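Local coordinates for protein beta-n-acetylhexosaminidase (Streptococcus pneumoniae, PDB 4AZI) that cleaves terminal beta-linked N-acetylhexosamine, probably N-acetylglucosamine, from glycans as a family 20 glycoside hydrolase module built on a TIM barrel, at residues A[60-64]-A[65-69]; A[156-159]-A[160-164]; A[126-130]-A[131-135]. The protein carries 2 engineered substitutions. One frame throughout, in Å; residues are numbered along the deposited sequence.

The order along the chain is contact 1, contact 3, contact 2, and none nests within or crosses another, since each lies within one continuous run. The hairpin of strands 60-62 and 65-67 closes first, in the excursion between barrel strands 41-45 and 110-117. Contact 3 then ends helix 122-130, which follows strand 110-117, and contact 2, closing no loop, is a run of helix 153-170, which leads on to strand 176-180. In space the three converge on Phe158: Tyr67 meets its ring edge-to-face, Ile60 packs on it, and Met128, Leu131 and Ile133 also touch it. Hairpin and helix end are thus tied to one barrel helix, with the side chains of Asn63 and Asn157 hydrogen-bonded.

Contact 1: A[60-64]-A[65-69]; sequences ITANG and KTYAS
Ile60 and Tyr67 form a hydrogen-bonded antiparallel pair in a two-stranded hairpin, with Tyr67 N to Ile60 O at 2.7 Å and Ile60 N to Tyr67 O at 3.0 Å. A second such pair, Ala62 with Lys65, brackets the type I' turn in which Asn63 and Gly64 both take positive phi, the classic tight link between adjacent strands. Its two bonds differ: Ala62 N approaches Lys65 O nearly end-on, whereas Lys65 N sits above the carbonyl plane of Ala62, 3.2 Å from its O.

The Tyr67 ring runs back toward the turn with its CD1 edge to the first strand: Ile60 O lies in the ring plane at that edge, and the apolar contact is Tyr67 CD1 to Ile60 CG2, 4.0 Å. On the hairpin face away from Ile60 and Tyr67, Thr61 and Thr66, a non-hydrogen-bonded pair, point the same way, Thr61 OG1 being 3.4 Å from Thr66 CG2.

The polar links gather at the turn. Asn63 ND2 makes a straight but weak hydrogen bond to Tyr67 OH (3.4 Å), the amide standing 80° from the ring plane; its stronger partner is Glu154 O. Bends at chi3 (75°) and chi4 (56°) curl the Lys65 chain round toward the turn, and a water accepts from its NZ at 2.9 Å and donates weakly to Asn63 O.

Ile60 packs on helix 153-170, whose Phe158 meets Tyr67 edge-to-face, and Tyr67 also touches Leu131 and Ile133 beyond helix 122-130.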
# COMPACT_ATOMS: atom_id res chain seq x y z
N ILE A 60 13.68 13.53 -16.12
CA ILE A 60 12.82 14.45 -15.38
C ILE A 60 13.00 15.87 -15.90
O ILE A 60 14.12 16.34 -16.08
CB ILE A 60 13.11 14.41 -13.85
CG1 ILE A 60 12.79 13.03 -13.25
CG2 ILE A 60 12.37 15.52 -13.12
CD1 ILE A 60 11.36 12.56 -13.42
N THR A 61 11.88 16.55 -16.14
CA THR A 61 11.90 17.97 -16.46
C THR A 61 11.22 18.76 -15.36
O THR A 61 10.06 18.52 -15.05
CB THR A 61 11.21 18.25 -17.81
OG1 THR A 61 11.79 17.40 -18.79
CG2 THR A 61 11.41 19.70 -18.23
N ALA A 62 11.96 19.69 -14.77
CA ALA A 62 11.48 20.56 -13.69
C ALA A 62 12.47 21.70 -13.51
O ALA A 62 13.65 21.57 -13.83
CB ALA A 62 11.34 19.78 -12.39
N ASN A 63 11.97 22.82 -13.00
CA ASN A 63 12.81 23.96 -12.65
C ASN A 63 13.52 24.57 -13.86
O ASN A 63 14.63 25.10 -13.73
CB ASN A 63 13.83 23.57 -11.58
CG ASN A 63 13.17 23.12 -10.29
OD1 ASN A 63 12.27 23.78 -9.79
ND2 ASN A 63 13.62 22.00 -9.74
N GLY A 64 12.89 24.47 -15.02
CA GLY A 64 13.42 25.03 -16.27
C GLY A 64 14.49 24.20 -16.95
O GLY A 64 15.03 24.60 -17.99
N LYS A 65 14.79 23.03 -16.39
CA LYS A 65 15.85 22.18 -16.93
C LYS A 65 15.43 20.71 -17.00
O LYS A 65 14.34 20.35 -16.56
CB LYS A 65 17.12 22.33 -16.09
CG LYS A 65 16.98 21.88 -14.64
CD LYS A 65 18.32 21.44 -14.06
CE LYS A 65 19.22 22.63 -13.73
NZ LYS A 65 18.56 23.60 -12.81
N THR A 66 16.29 19.89 -17.60
CA THR A 66 16.08 18.45 -17.61
C THR A 66 17.19 17.74 -16.87
O THR A 66 18.35 18.14 -16.91
CB THR A 66 15.98 17.86 -19.03
OG1 THR A 66 17.23 18.01 -19.71
CG2 THR A 66 14.88 18.56 -19.79
N TYR A 67 16.80 16.67 -16.18
CA TYR A 67 17.74 15.78 -15.53
C TYR A 67 17.67 14.49 -16.33
O TYR A 67 16.60 13.88 -16.45
CB TYR A 67 17.35 15.55 -14.06
CG TYR A 67 17.07 16.83 -13.27
CD1 TYR A 67 15.87 17.52 -13.45
CD2 TYR A 67 17.99 17.35 -12.37
CE1 TYR A 67 15.60 18.69 -12.76
CE2 TYR A 67 17.73 18.53 -11.66
CZ TYR A 67 16.53 19.19 -11.87
OH TYR A 67 16.22 20.35 -11.19
N ALA A 68 18.80 14.11 -16.91
CA ALA A 68 18.90 12.97 -17.82
C ALA A 68 18.62 11.65 -17.10
O ALA A 68 18.92 11.50 -15.92
CB ALA A 68 20.27 12.93 -18.47
N SER A 69 18.05 10.69 -17.83
CA SER A 69 17.66 9.40 -17.26
C SER A 69 18.76 8.68 -16.49
O SER A 69 18.51 8.21 -15.38
CB SER A 69 17.07 8.47 -18.33
OG SER A 69 16.68 7.22 -17.76
O HOH W 1 17.58 26.30 -12.73

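Contact 2: A[156-159]-A[160-164]; sequences MNFV and KALIG
Four i to i+4 hydrogen bonds, from Met156 O to Lys160 N (3.1 Å) through Val159 O to Ile163 N (2.8 Å), join the two halves of this uninterrupted helix. On one flank Val159 and Ile163 lie side by side, pointing the same way, and the CG1 branch of Val159 meets CD1 of Ile163 at 3.6 Å. That branch is set anti to the backbone N (chi1 171°), which swings it along the helix to its neighbour one turn on. Phe158 and Leu162 pair more loosely, CE2 to CD2 at 4.4 Å.

This is one of the helices that surround the beta barrel of the family 20 catalytic domain. Val159 lies between Tyr209 and Met128, with Met121 near, while Phe158 and Leu162 also reach Ile60 of the hairpin.

The partly exposed side carries polar groups. Lys160 lays its chain back past Met156 O, with CG 3.2 Å from that oxygen, and a water bridges its NZ (2.9 Å) to Asn157 OD1 (2.7 Å), accepting from the lysine and donating to the amide. Asn157 turns its ND2 the other way, to OD1 of Asn63, while the Lys160 side chain also touches Tyr209 and Thr212 of helix 203-219, the latter part of the bicine pocket.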
# COMPACT_ATOMS: atom_id res chain seq x y z
N MET A 156 10.60 20.56 -4.40
CA MET A 156 9.17 20.31 -4.61
C MET A 156 8.83 20.13 -6.09
O MET A 156 8.08 19.23 -6.46
CB MET A 156 8.33 21.47 -4.04
CG MET A 156 8.45 21.65 -2.53
SD MET A 156 7.21 20.73 -1.62
CE MET A 156 5.87 21.92 -1.62
N ASN A 157 9.39 21.00 -6.94
CA ASN A 157 9.16 20.87 -8.38
C ASN A 157 9.72 19.56 -8.89
O ASN A 157 9.09 18.88 -9.70
CB ASN A 157 9.71 22.07 -9.15
CG ASN A 157 8.83 23.31 -9.01
OD1 ASN A 157 7.66 23.21 -8.69
ND2 ASN A 157 9.41 24.48 -9.27
N PHE A 158 10.89 19.19 -8.39
CA PHE A 158 11.50 17.93 -8.79
C PHE A 158 10.69 16.71 -8.36
O PHE A 158 10.39 15.84 -9.18
CB PHE A 158 12.92 17.79 -8.26
CG PHE A 158 13.62 16.59 -8.79
CD1 PHE A 158 14.28 16.64 -10.01
CD2 PHE A 158 13.59 15.39 -8.09
CE1 PHE A 158 14.91 15.52 -10.52
CE2 PHE A 158 14.22 14.26 -8.59
CZ PHE A 158 14.88 14.33 -9.81
N VAL A 159 10.37 16.63 -7.08
CA VAL A 159 9.65 15.48 -6.54
C VAL A 159 8.30 15.28 -7.23
O VAL A 159 7.99 14.16 -7.63
CB VAL A 159 9.50 15.56 -5.01
CG1 VAL A 159 8.57 14.49 -4.48
CG2 VAL A 159 10.88 15.42 -4.36
N LYS A 160 7.54 16.36 -7.40
CA LYS A 160 6.27 16.31 -8.10
C LYS A 160 6.39 15.75 -9.52
O LYS A 160 5.54 14.96 -9.95
CB LYS A 160 5.63 17.70 -8.18
CG LYS A 160 5.06 18.20 -6.86
CD LYS A 160 4.26 19.47 -7.09
CE LYS A 160 4.65 20.55 -6.11
NZ LYS A 160 3.87 21.80 -6.35
N ALA A 161 7.43 16.17 -10.23
CA ALA A 161 7.69 15.68 -11.58
C ALA A 161 8.01 14.19 -11.54
O ALA A 161 7.48 13.43 -12.35
CB ALA A 161 8.83 16.46 -12.24
N LEU A 162 8.86 13.78 -10.58
CA LEU A 162 9.23 12.37 -10.38
C LEU A 162 8.01 11.49 -10.09
O LEU A 162 7.82 10.45 -10.71
CB LEU A 162 10.25 12.22 -9.25
CG LEU A 162 10.76 10.80 -8.99
CD1 LEU A 162 11.45 10.25 -10.23
CD2 LEU A 162 11.71 10.78 -7.80
N ILE A 163 7.18 11.93 -9.14
CA ILE A 163 5.96 11.18 -8.82
C ILE A 163 4.98 11.14 -10.00
O ILE A 163 4.29 10.15 -10.19
CB ILE A 163 5.31 11.67 -7.51
CG1 ILE A 163 6.13 11.14 -6.33
CG2 ILE A 163 3.88 11.17 -7.39
CD1 ILE A 163 6.03 11.98 -5.09
N GLY A 164 4.96 12.22 -10.78
CA GLY A 164 4.23 12.25 -12.06
C GLY A 164 4.63 11.14 -13.02
O GLY A 164 3.77 10.49 -13.62
O HOH W 2 6.36 23.36 -6.30

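Contact 3: A[126-130]-A[131-135]; sequences VAMEK and LGIKN
A Schellman motif terminates helix 122-130, where Met128 O receives Ile133 N at 2.8 Å and Glu129 O receives Gly132 N in a weaker bond of 3.2 Å. Gly132, at a positive phi of 93°, is the C' residue, in a conformation that glycine adopts readily. Just before it, Leu131 N is shared weakly between two acceptors, Ala127 O at 3.0 Å and Met128 O, as the regular helical pattern gives way.

The reversal brings Ile133 back over the last turn. Its CB sits 3.9 Å from CB of Met128, and its CD1 comes equally near CB and CG of the methionine as the two side chains cross at a slant. Such an apolar pair across the helix end is a familiar companion of the Schellman motif, and here it extends into the packing of the barrel's outer layer: the methionine also touches Ala155 of helix 153-170, and Ile133 lies against the hairpin of strands 60-62 and 65-67. Leu131 puts CG 3.3 Å from Ala127 O, and its side chain touches Ala75 of helix 69-83.

On the exposed side, Glu129 is extended beyond CG (chi2 -177°), and its stem runs past Ile133 O, with CG 3.7 Å away. Glu129 CA makes a CA-H...O contact to the same Ile133 O. A water donates to Glu129 OE2 at 2.6 Å and accepts from Asn135 N at 2.8 Å, bridging the helix end to the loop beyond it. The same carboxylate oxygen accepts from Gln137 NE2, giving it two donors, while Asn135 O accepts a hydrogen bond from Asn152 ND2.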
# COMPACT_ATOMS: atom_id res chain seq x y z
N VAL A 126 18.65 12.49 -0.88
CA VAL A 126 20.05 12.32 -1.27
C VAL A 126 20.19 12.32 -2.80
O VAL A 126 21.14 12.89 -3.34
CB VAL A 126 20.63 11.01 -0.68
CG1 VAL A 126 22.03 10.74 -1.19
CG2 VAL A 126 20.61 11.06 0.85
N ALA A 127 19.23 11.69 -3.48
CA ALA A 127 19.21 11.70 -4.94
C ALA A 127 19.17 13.13 -5.47
O ALA A 127 19.92 13.48 -6.39
CB ALA A 127 18.02 10.90 -5.46
N MET A 128 18.33 13.97 -4.87
CA MET A 128 18.22 15.36 -5.29
C MET A 128 19.54 16.13 -5.08
O MET A 128 19.94 16.91 -5.94
CB MET A 128 17.05 16.06 -4.59
CG MET A 128 15.68 15.68 -5.14
SD MET A 128 14.36 16.79 -4.58
CE MET A 128 14.10 16.16 -2.92
N GLU A 129 20.22 15.87 -3.97
CA GLU A 129 21.55 16.47 -3.71
C GLU A 129 22.61 16.00 -4.71
O GLU A 129 23.50 16.77 -5.08
CB GLU A 129 22.03 16.17 -2.29
CG GLU A 129 21.18 16.76 -1.18
CD GLU A 129 21.73 16.51 0.21
OE1 GLU A 129 22.40 15.47 0.42
OE2 GLU A 129 21.50 17.35 1.11
N LYS A 130 22.52 14.74 -5.14
CA LYS A 130 23.43 14.22 -6.16
C LYS A 130 23.16 14.87 -7.52
O LYS A 130 24.05 14.96 -8.36
CB LYS A 130 23.35 12.69 -6.25
CG LYS A 130 23.81 11.93 -5.02
CD LYS A 130 25.31 12.06 -4.79
CE LYS A 130 25.76 11.17 -3.64
NZ LYS A 130 27.25 11.14 -3.50
N LEU A 131 21.93 15.33 -7.71
CA LEU A 131 21.55 16.01 -8.94
C LEU A 131 21.68 17.53 -8.85
O LEU A 131 21.29 18.24 -9.76
CB LEU A 131 20.12 15.61 -9.35
CG LEU A 131 19.90 14.12 -9.67
CD1 LEU A 131 18.43 13.75 -9.60
CD2 LEU A 131 20.51 13.75 -11.02
N GLY A 132 22.23 18.02 -7.75
CA GLY A 132 22.54 19.45 -7.62
C GLY A 132 21.45 20.29 -6.98
O GLY A 132 21.51 21.52 -7.02
N ILE A 133 20.47 19.62 -6.37
CA ILE A 133 19.41 20.31 -5.64
C ILE A 133 19.84 20.35 -4.18
O ILE A 133 19.75 19.34 -3.46
CB ILE A 133 18.04 19.60 -5.82
CG1 ILE A 133 17.62 19.59 -7.30
CG2 ILE A 133 16.96 20.27 -4.97
CD1 ILE A 133 16.69 18.45 -7.67
N LYS A 134 20.34 21.50 -3.74
CA LYS A 134 20.89 21.66 -2.39
C LYS A 134 19.78 21.87 -1.36
O LYS A 134 18.76 22.51 -1.65
CB LYS A 134 21.85 22.85 -2.31
CG LYS A 134 23.08 22.78 -3.20
CD LYS A 134 23.89 24.07 -3.09
CE LYS A 134 25.08 24.06 -4.03
NZ LYS A 134 26.12 23.07 -3.63
N ASN A 135 20.01 21.37 -0.15
CA ASN A 135 19.10 21.56 0.98
C ASN A 135 17.63 21.17 0.70
O ASN A 135 16.73 21.98 0.93
CB ASN A 135 19.16 23.01 1.47
CG ASN A 135 20.57 23.43 1.85
OD1 ASN A 135 21.09 24.42 1.33
ND2 ASN A 135 21.19 22.67 2.74
O HOH W 3 22.23 19.75 0.33